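Local structure of caspase-3 (Porites astreoides, 6WI4) at residues A14-N19 / V54-N59; Y158-S163 / K212-S217. The protein probably cleaves proteins after aspartate residues as a cysteine protease of the caspase family, in the apoptotic pathways of a reef-building coral. One frame throughout, in Å; residues are numbered along the deposited sequence.

Contact 1: A14-N19 / V54-N59; sequences AVIINN and VRIYNN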
loop_
_atom_site.group_PDB
_atom_site.type_symbol
_atom_site.label_atom_id
_atom_site.label_comp_id
_atom_site.label_asym_id
_atom_site.label_seq_id
_atom_site.Cartn_x
_atom_site.Cartn_y
_atom_site.Cartn_z
ATOM N N ALA A 14 3.517 5.759 9.863
ATOM C CA ALA A 14 3.312 5.293 8.494
ATOM C C ALA A 14 4.633 4.747 7.980
ATOM O O ALA A 14 5.599 5.500 7.832
ATOM C CB ALA A 14 2.806 6.418 7.588
ATOM N N VAL A 15 4.676 3.461 7.717
ATOM C CA VAL A 15 5.867 2.790 7.204
ATOM C C VAL A 15 5.820 2.742 5.680
ATOM O O VAL A 15 4.785 2.410 5.090
ATOM C CB VAL A 15 5.974 1.365 7.776
ATOM C CG1 VAL A 15 7.128 0.615 7.114
ATOM C CG2 VAL A 15 6.118 1.406 9.289
ATOM N N ILE A 16 6.948 3.047 5.038
ATOM C CA ILE A 16 7.139 2.833 3.601
ATOM C C ILE A 16 8.360 1.955 3.416
ATOM O O ILE A 16 9.468 2.345 3.806
ATOM C CB ILE A 16 7.331 4.150 2.835
ATOM C CG1 ILE A 16 6.132 5.067 3.034
ATOM C CG2 ILE A 16 7.578 3.869 1.351
ATOM C CD1 ILE A 16 6.409 6.483 2.531
ATOM N N ILE A 17 8.174 0.796 2.796
ATOM C CA ILE A 17 9.271 -0.079 2.410
ATOM C C ILE A 17 9.375 -0.034 0.895
ATOM O O ILE A 17 8.423 -0.372 0.187
ATOM C CB ILE A 17 9.069 -1.505 2.938
ATOM C CG1 ILE A 17 9.117 -1.486 4.475
ATOM C CG2 ILE A 17 10.150 -2.422 2.378
ATOM C CD1 ILE A 17 8.651 -2.773 5.128
ATOM N N ASN A 18 10.523 0.412 0.398
ATOM C CA ASN A 18 10.734 0.705 -1.015
ATOM C C ASN A 18 11.814 -0.233 -1.545
ATOM O O ASN A 18 13.006 0.005 -1.320
ATOM C CB ASN A 18 11.144 2.165 -1.172
ATOM C CG ASN A 18 11.431 2.537 -2.599
ATOM O OD1 ASN A 18 10.576 2.388 -3.469
ATOM N ND2 ASN A 18 12.648 3.025 -2.856
ATOM N N ASN A 19 11.421 -1.291 -2.254
ATOM C CA ASN A 19 12.382 -2.267 -2.763
ATOM C C ASN A 19 12.611 -2.034 -4.255
ATOM O O ASN A 19 11.719 -2.255 -5.084
ATOM C CB ASN A 19 11.912 -3.688 -2.452
ATOM C CG ASN A 19 12.212 -4.084 -1.019
ATOM O OD1 ASN A 19 12.852 -3.331 -0.275
ATOM N ND2 ASN A 19 11.749 -5.266 -0.613
ATOM N N VAL A 54 6.377 9.385 9.438
ATOM C CA VAL A 54 6.726 8.529 8.306
ATOM C C VAL A 54 8.093 7.899 8.529
ATOM O O VAL A 54 9.065 8.596 8.846
ATOM C CB VAL A 54 6.704 9.330 6.998
ATOM C CG1 VAL A 54 7.158 8.472 5.837
ATOM C CG2 VAL A 54 5.308 9.873 6.766
ATOM N N ARG A 55 8.166 6.579 8.362
ATOM C CA ARG A 55 9.410 5.828 8.496
ATOM C C ARG A 55 9.686 5.130 7.172
ATOM O O ARG A 55 8.841 4.371 6.683
ATOM C CB ARG A 55 9.313 4.822 9.647
ATOM C CG ARG A 55 8.622 5.363 10.890
ATOM C CD ARG A 55 9.564 6.072 11.839
ATOM N NE ARG A 55 8.873 6.549 13.045
ATOM C CZ ARG A 55 8.576 5.792 14.104
ATOM N NH1 ARG A 55 8.913 4.510 14.137
ATOM N NH2 ARG A 55 7.946 6.320 15.148
ATOM N N ILE A 56 10.851 5.390 6.584
ATOM C CA ILE A 56 11.169 4.975 5.220
ATOM C C ILE A 56 12.349 4.018 5.250
ATOM O O ILE A 56 13.380 4.315 5.863
ATOM C CB ILE A 56 11.477 6.180 4.313
ATOM C CG1 ILE A 56 10.314 7.169 4.334
ATOM C CG2 ILE A 56 11.770 5.709 2.884
ATOM C CD1 ILE A 56 10.606 8.470 3.620
ATOM N N TYR A 57 12.202 2.884 4.564
ATOM C CA TYR A 57 13.251 1.886 4.419
ATOM C C TYR A 57 13.398 1.518 2.953
ATOM O O TYR A 57 12.396 1.402 2.237
ATOM C CB TYR A 57 12.929 0.622 5.224
ATOM C CG TYR A 57 12.962 0.803 6.730
ATOM C CD1 TYR A 57 11.830 1.196 7.444
ATOM C CD2 TYR A 57 14.124 0.556 7.435
ATOM C CE1 TYR A 57 11.885 1.350 8.839
ATOM C CE2 TYR A 57 14.186 0.698 8.805
ATOM C CZ TYR A 57 13.075 1.092 9.501
ATOM O OH TYR A 57 13.196 1.218 10.872
ATOM N N ASN A 58 14.636 1.324 2.501
ATOM C CA ASN A 58 14.911 0.953 1.119
ATOM C C ASN A 58 15.621 -0.392 1.045
ATOM O O ASN A 58 16.506 -0.676 1.852
ATOM C CB ASN A 58 15.772 2.013 0.425
ATOM C CG ASN A 58 15.102 3.373 0.390
ATOM O OD1 ASN A 58 14.177 3.592 -0.388
ATOM N ND2 ASN A 58 15.568 4.293 1.228
ATOM N N ASN A 59 15.241 -1.208 0.056
ATOM C CA ASN A 59 15.922 -2.470 -0.267
ATOM C C ASN A 59 16.103 -3.359 0.968
ATOM O O ASN A 59 17.220 -3.646 1.410
ATOM C CB ASN A 59 17.270 -2.189 -0.942
ATOM C CG ASN A 59 17.118 -1.616 -2.333
ATOM O OD1 ASN A 59 16.064 -1.723 -2.959
ATOM N ND2 ASN A 59 18.187 -1.009 -2.836
HETATM O O HOH W 1 15.360 1.069 -2.681
#
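Ala14 to Asn18 and Val54 to Asn58 pair as nearly parallel strands in direct register, their axes 4.7 Å apart. Arg55 N, Tyr57 N and Asn59 N donate to the carbonyls of Ala14, Ile16 and Asn18. Ile16 N and Asn18 N return bonds to Arg55 O and Tyr57 O. The pair belongs to the beta-alpha-beta crossover 13-18, 36-49, 53-58 of the caspase fold. On the face toward helix 36-49, Ile16 CD1 meets Val54 CG1 at 3.9 Å. Ala14 CB lies beside Val54 CG2, 4.3 Å away. Val15, Arg55, Ile17 and Tyr57 point to the other face, where helix 62-73 packs.

At the C-terminal end the apolar face turns polar. Asn18 ND2 donates to Asn58 OD1 at 3.0 Å, almost straight (163°) and within the acceptor's carbonyl plane. The two amides stand nearly perpendicular, 87° apart. Asn18 CG is anti to its own nitrogen (chi1 178°), and the turn about chi2 then presents ND2 to Asn58 OD1. Asn18 O takes both Asn59 N and a water, each at 2.9 Å. That water makes a weak bond to Asn59 OD1, which also accepts from Lys20 N. With OD1 bonded to Thr36 and ND2 to both Asp37 and Asn58, the Asn18 amide is held in one rotation. Asn58 OD1, also bonded to Arg40, links the second strand to the same helix.

Contact 2: Y158-S163 / K212-S217; sequences YSWRNS and KRQVSS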
loop_
_atom_site.group_PDB
_atom_site.type_symbol
_atom_site.label_atom_id
_atom_site.label_comp_id
_atom_site.label_asym_id
_atom_site.label_seq_id
_atom_site.Cartn_x
_atom_site.Cartn_y
_atom_site.Cartn_z
ATOM N N TYR A 158 -0.504 -8.965 -13.191
ATOM C CA TYR A 158 0.559 -7.976 -13.084
ATOM C C TYR A 158 0.010 -6.629 -12.614
ATOM O O TYR A 158 -1.180 -6.323 -12.752
ATOM C CB TYR A 158 1.216 -7.753 -14.446
ATOM C CG TYR A 158 2.055 -8.881 -15.003
ATOM C CD1 TYR A 158 3.142 -9.382 -14.304
ATOM C CD2 TYR A 158 1.779 -9.410 -16.262
ATOM C CE1 TYR A 158 3.931 -10.391 -14.834
ATOM C CE2 TYR A 158 2.563 -10.413 -16.801
ATOM C CZ TYR A 158 3.634 -10.899 -16.082
ATOM O OH TYR A 158 4.414 -11.903 -16.620
ATOM N N SER A 159 0.921 -5.801 -12.109
ATOM C CA SER A 159 0.682 -4.403 -11.794
ATOM C C SER A 159 1.730 -3.595 -12.538
ATOM O O SER A 159 2.872 -4.035 -12.669
ATOM C CB SER A 159 0.794 -4.180 -10.280
ATOM O OG SER A 159 0.467 -2.857 -9.916
ATOM N N TRP A 160 1.354 -2.408 -12.998
ATOM C CA TRP A 160 2.199 -1.620 -13.890
ATOM C C TRP A 160 2.871 -0.440 -13.204
ATOM O O TRP A 160 2.267 0.268 -12.390
ATOM C CB TRP A 160 1.374 -1.120 -15.071
ATOM C CG TRP A 160 1.084 -2.171 -16.092
ATOM C CD1 TRP A 160 -0.064 -2.899 -16.221
ATOM C CD2 TRP A 160 1.943 -2.579 -17.164
ATOM N NE1 TRP A 160 0.029 -3.748 -17.304
ATOM C CE2 TRP A 160 1.256 -3.573 -17.893
ATOM C CE3 TRP A 160 3.231 -2.216 -17.563
ATOM C CZ2 TRP A 160 1.807 -4.194 -19.011
ATOM C CZ3 TRP A 160 3.780 -2.842 -18.675
ATOM C CH2 TRP A 160 3.066 -3.819 -19.380
ATOM N N ARG A 161 4.132 -0.227 -13.564
ATOM C CA ARG A 161 4.964 0.845 -13.041
ATOM C C ARG A 161 5.654 1.524 -14.210
ATOM O O ARG A 161 6.153 0.846 -15.109
ATOM C CB ARG A 161 6.004 0.279 -12.068
ATOM C CG ARG A 161 7.176 1.206 -11.719
ATOM C CD ARG A 161 8.166 0.501 -10.785
ATOM N NE ARG A 161 8.305 -0.910 -11.128
ATOM C CZ ARG A 161 9.014 -1.379 -12.152
ATOM N NH1 ARG A 161 9.704 -0.562 -12.938
ATOM N NH2 ARG A 161 9.041 -2.683 -12.385
ATOM N N ASN A 162 5.690 2.856 -14.201
ATOM C CA ASN A 162 6.419 3.600 -15.219
ATOM C C ASN A 162 7.769 4.054 -14.676
ATOM O O ASN A 162 7.865 4.564 -13.555
ATOM C CB ASN A 162 5.625 4.814 -15.698
ATOM C CG ASN A 162 6.325 5.544 -16.832
ATOM O OD1 ASN A 162 7.034 6.523 -16.612
ATOM N ND2 ASN A 162 6.151 5.049 -18.052
ATOM N N SER A 163 8.812 3.903 -15.498
ATOM C CA SER A 163 10.167 4.150 -15.021
ATOM C C SER A 163 10.418 5.623 -14.719
ATOM O O SER A 163 11.284 5.941 -13.896
ATOM C CB SER A 163 11.175 3.651 -16.049
ATOM O OG SER A 163 11.029 4.364 -17.266
ATOM N N LYS A 212 -2.067 -2.939 -22.431
ATOM C CA LYS A 212 -2.698 -3.755 -21.403
ATOM C C LYS A 212 -3.207 -2.857 -20.284
ATOM O O LYS A 212 -2.841 -1.685 -20.185
ATOM C CB LYS A 212 -1.739 -4.819 -20.859
ATOM C CG LYS A 212 -1.158 -5.726 -21.950
ATOM C CD LYS A 212 -2.248 -6.475 -22.710
ATOM C CE LYS A 212 -1.601 -7.525 -23.608
ATOM N NZ LYS A 212 -2.593 -8.385 -24.308
ATOM N N ARG A 213 -4.086 -3.414 -19.460
ATOM C CA ARG A 213 -4.947 -2.623 -18.583
ATOM C C ARG A 213 -4.716 -2.998 -17.121
ATOM O O ARG A 213 -3.964 -3.921 -16.801
ATOM C CB ARG A 213 -6.416 -2.825 -18.963
ATOM C CG ARG A 213 -6.671 -2.770 -20.475
ATOM C CD ARG A 213 -6.334 -1.400 -21.062
ATOM N NE ARG A 213 -7.083 -0.352 -20.393
ATOM C CZ ARG A 213 -8.363 -0.067 -20.617
ATOM N NH1 ARG A 213 -8.950 0.885 -19.911
ATOM N NH2 ARG A 213 -9.059 -0.724 -21.545
ATOM N N GLN A 214 -5.396 -2.274 -16.232
ATOM C CA GLN A 214 -5.289 -2.550 -14.805
ATOM C C GLN A 214 -6.536 -2.065 -14.081
ATOM O O GLN A 214 -7.183 -1.103 -14.493
ATOM C CB GLN A 214 -4.040 -1.885 -14.216
ATOM C CG GLN A 214 -3.684 -2.324 -12.808
ATOM C CD GLN A 214 -2.299 -1.857 -12.426
ATOM O OE1 GLN A 214 -1.368 -1.938 -13.232
ATOM N NE2 GLN A 214 -2.151 -1.351 -11.201
ATOM N N VAL A 215 -6.854 -2.761 -12.985
ATOM C CA VAL A 215 -7.954 -2.452 -12.080
ATOM C C VAL A 215 -7.387 -2.615 -10.683
ATOM O O VAL A 215 -6.739 -3.628 -10.411
ATOM C CB VAL A 215 -9.132 -3.427 -12.295
ATOM C CG1 VAL A 215 -10.166 -3.307 -11.214
ATOM C CG2 VAL A 215 -9.758 -3.215 -13.670
ATOM N N SER A 216 -7.580 -1.622 -9.813
ATOM C CA SER A 216 -7.108 -1.777 -8.439
ATOM C C SER A 216 -8.243 -2.318 -7.578
ATOM O O SER A 216 -9.411 -2.314 -7.975
ATOM C CB SER A 216 -6.572 -0.457 -7.874
ATOM O OG SER A 216 -7.525 0.592 -7.947
ATOM N N SER A 217 -7.889 -2.840 -6.406
ATOM C CA SER A 217 -8.889 -3.495 -5.574
ATOM C C SER A 217 -8.654 -3.151 -4.115
ATOM O O SER A 217 -7.511 -3.000 -3.678
ATOM C CB SER A 217 -8.873 -5.017 -5.778
ATOM O OG SER A 217 -7.614 -5.584 -5.462
HETATM O O HOH W 2 0.265 0.370 -10.416
HETATM O O HOH W 3 -2.232 -5.734 -17.595
#
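Trp160 and Gln214 join a substrate-binding strand of the caspase fold to the loop that precedes strand 217-220. The bound peptide pairs with Trp160 and Arg161 as an antiparallel beta strand. An acidic side chain of the peptide forms a salt bridge with Arg161.

One direct hydrogen bond crosses the contact. Trp160 N donates to Gln214 OE1 at 2.8 Å, somewhat bent (143°) and tilted from the carbonyl plane. Gln214 reaches it with an extended chain, CG anti to the backbone N (chi1 -169°). The other end of the amide, NE2, is held by Ser152 O. NE2 also sits 3.3 Å from Ser159 OG, a hydroxyl bonded to Ser152 and Gln128.

Van der Waals contacts gather round the indole. The Gln214 amide lies nearly coplanar with the ring, 21° apart, and OE1 comes to its edge 3.4 Å from Trp160 CD1. Lys212 CB approaches the NE1 and CZ2 side of the indole obliquely, 4.0 Å from Trp160 CZ2. The lysine amine leads away to a salt bridge with Asp137.

Two waters complete the joint. One donates to Trp160 O and accepts from Gln214 NE2, so that both the N-H and the C=O of Trp160 are tied to one glutamine. The other lies in the plane of the indole. It accepts from Trp160 NE1 at 3.0 Å and donates to Arg213 O at 2.6 Å.

Overall arrangement
The two contacts occupy different parts of one caspase domain, their centres about 21 Å apart and their nearest atoms about 7 Å. They share no strand or helix. Contact 1 lies within the six-stranded sheet, where the inner strand 13-18 is buried and its partner 53-58 is the outermost strand in this chain. Contact 2 joins the peptide-binding strand 156-162, which lies outside that sheet, to the loop before strand 217-220. Both are partly buried. Contact 1 relies on regular backbone bonds and mostly apolar side chains, with amides at one end. Contact 2 has no paired backbones and depends on one glutamine, one tryptophan and bridging waters.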